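Local coordinates for protein farnesyl pyrophosphate synthase (Pseudomonas aeruginosa, PDB 4UMJ) that probably catalyses the condensation of geranyl diphosphate with isopentenyl diphosphate to give farnesyl diphosphate, a building block of isoprenoids, at residues R46-L51 / A184-S189. Residues are numbered along the deposited sequence; the frame is centred on the assembly and turned at random.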
loop_
_atom_site.group_PDB
_atom_site.type_symbol
_atom_site.label_atom_id
_atom_site.label_comp_id
_atom_site.label_asym_id
_atom_site.label_seq_id
_atom_site.Cartn_x
_atom_site.Cartn_y
_atom_site.Cartn_z
ATOM N N ARG B 46 -13.735 5.822 14.563
ATOM C CA ARG B 46 -12.413 5.288 14.879
ATOM C C ARG B 46 -12.496 3.961 15.666
ATOM O O ARG B 46 -11.725 3.733 16.598
ATOM C CB ARG B 46 -11.548 6.308 15.621
ATOM C CG ARG B 46 -11.461 7.691 14.969
ATOM C CD ARG B 46 -11.111 7.658 13.475
ATOM N NE ARG B 46 -10.753 9.020 13.002
ATOM C CZ ARG B 46 -10.999 9.507 11.806
ATOM N NH1 ARG B 46 -11.530 8.760 10.882
ATOM N NH2 ARG B 46 -10.710 10.768 11.529
ATOM N N VAL B 47 -13.360 3.054 15.246
ATOM C CA VAL B 47 -13.407 1.712 15.903
ATOM C C VAL B 47 -12.090 0.939 15.825
ATOM O O VAL B 47 -11.699 0.253 16.776
ATOM C CB VAL B 47 -14.545 0.767 15.424
ATOM C CG1 VAL B 47 -14.295 0.311 14.013
ATOM C CG2 VAL B 47 -14.601 -0.487 16.301
ATOM N N ARG B 48 -11.384 1.056 14.703
ATOM C CA ARG B 48 -10.163 0.259 14.547
ATOM C C ARG B 48 -9.036 0.777 15.427
ATOM O O ARG B 48 -8.360 -0.011 16.084
ATOM C CB ARG B 48 -9.856 0.168 13.052
ATOM C CG ARG B 48 -10.782 -0.826 12.350
ATOM C CD ARG B 48 -10.899 -0.610 10.847
ATOM N NE ARG B 48 -12.023 -1.303 10.250
ATOM C CZ ARG B 48 -13.299 -0.880 10.241
ATOM N NH1 ARG B 48 -13.657 0.300 10.780
ATOM N NH2 ARG B 48 -14.228 -1.656 9.653
ATOM N N PRO B 49 -8.831 2.097 15.495
ATOM C CA PRO B 49 -7.929 2.661 16.497
ATOM C C PRO B 49 -8.335 2.342 17.960
ATOM O O PRO B 49 -7.477 1.999 18.775
ATOM C CB PRO B 49 -8.078 4.147 16.267
ATOM C CG PRO B 49 -8.253 4.266 14.792
ATOM C CD PRO B 49 -9.183 3.103 14.482
ATOM N N LEU B 50 -9.634 2.361 18.277
ATOM C CA LEU B 50 -10.083 1.941 19.611
ATOM C C LEU B 50 -9.602 0.530 19.883
ATOM O O LEU B 50 -9.075 0.238 20.956
ATOM C CB LEU B 50 -11.616 2.054 19.719
ATOM C CG LEU B 50 -12.268 1.729 21.102
ATOM C CD1 LEU B 50 -13.637 2.387 21.191
ATOM C CD2 LEU B 50 -12.420 0.236 21.243
ATOM N N LEU B 51 -9.755 -0.362 18.917
ATOM C CA LEU B 51 -9.360 -1.754 19.101
ATOM C C LEU B 51 -7.847 -1.859 19.322
ATOM O O LEU B 51 -7.410 -2.623 20.169
ATOM C CB LEU B 51 -9.740 -2.593 17.896
ATOM C CG LEU B 51 -11.268 -2.924 17.858
ATOM C CD1 LEU B 51 -11.650 -3.503 16.511
ATOM C CD2 LEU B 51 -11.688 -3.897 18.934
ATOM N N ALA B 184 -10.575 -9.242 8.656
ATOM C CA ALA B 184 -9.110 -9.258 8.556
ATOM C C ALA B 184 -8.548 -7.980 9.163
ATOM O O ALA B 184 -7.567 -8.006 9.947
ATOM C CB ALA B 184 -8.677 -9.407 7.102
ATOM N N LEU B 185 -9.158 -6.861 8.842
ATOM C CA LEU B 185 -8.638 -5.604 9.328
ATOM C C LEU B 185 -8.923 -5.407 10.848
ATOM O O LEU B 185 -8.131 -4.774 11.575
ATOM C CB LEU B 185 -9.096 -4.447 8.461
ATOM C CG LEU B 185 -8.542 -3.053 8.740
ATOM C CD1 LEU B 185 -7.012 -3.017 8.660
ATOM C CD2 LEU B 185 -9.114 -2.001 7.802
ATOM N N ILE B 186 -10.076 -5.894 11.306
ATOM C CA ILE B 186 -10.440 -5.791 12.720
ATOM C C ILE B 186 -9.423 -6.608 13.550
ATOM O O ILE B 186 -8.931 -6.137 14.568
ATOM C CB ILE B 186 -11.911 -6.325 12.956
ATOM C CG1 ILE B 186 -13.029 -5.453 12.404
ATOM C CG2 ILE B 186 -12.150 -6.675 14.450
ATOM C CD1 ILE B 186 -13.128 -4.069 12.950
ATOM N N GLU B 187 -9.142 -7.836 13.096
ATOM C CA GLU B 187 -8.116 -8.703 13.667
ATOM C C GLU B 187 -6.731 -8.057 13.632
ATOM O O GLU B 187 -6.030 -8.096 14.612
ATOM C CB GLU B 187 -8.079 -10.041 12.944
ATOM C CG GLU B 187 -9.309 -10.905 13.310
ATOM C CD GLU B 187 -9.865 -11.774 12.189
ATOM O OE1 GLU B 187 -9.084 -12.446 11.532
ATOM O OE2 GLU B 187 -11.117 -11.797 11.955
ATOM N N ALA B 188 -6.360 -7.434 12.518
ATOM C CA ALA B 188 -5.090 -6.729 12.467
ATOM C C ALA B 188 -5.004 -5.557 13.472
ATOM O O ALA B 188 -3.919 -5.217 13.961
ATOM C CB ALA B 188 -4.829 -6.229 11.057
ATOM N N SER B 189 -6.119 -4.870 13.668
ATOM C CA SER B 189 -6.155 -3.742 14.584
ATOM C C SER B 189 -5.832 -4.222 16.005
ATOM O O SER B 189 -5.035 -3.611 16.649
ATOM C CB SER B 189 -7.526 -3.057 14.585
ATOM O OG SER B 189 -7.828 -2.567 13.290
#
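L185 O accepts two hydrogen bonds from S189, one from N and one from OG, which arrive from opposite faces of its plane. Across the contact, R48 packs against both of these residues, and L51 packs against S189. The bond from S189 OG to L185 O is 2.8 Å long. OG lies beside its backbone N (chi1 -61°), which sets it within reach of that carbonyl one turn back. The same OG touches the start of the R48 side chain, 3.4 Å from R48 CB. S189 CB rests against R48 O.

From there R48 runs extended from CG to NE, crossing L185 and I186 at about a right angle. R48 CD meets L185 CD2 at 3.8 Å. I186 CD1 sits over one face of the R48 guanidinium, 3.8 Å above its plane and offset toward the rim. I186 CG2 and CD1 also meet L51 CD1, the CG2 contact being 3.8 Å. L51 CB packs on S189 CB at 4.0 Å.

The two short helical segments approach to 8.8 Å between axes at 36°. V73 of helix 67-85 touches both R48 and S189, and I215 of helix 202-227 touches L51. The R48 side chain lies about 5 Å from a bound ibandronate. L185, I186 and S189 flank the R48 side chain, and the contact places it beside that ligand, near the probable active-site cavity. This is consistent with the all-helical prenyl synthase fold, whose helices surround the active-site cavity.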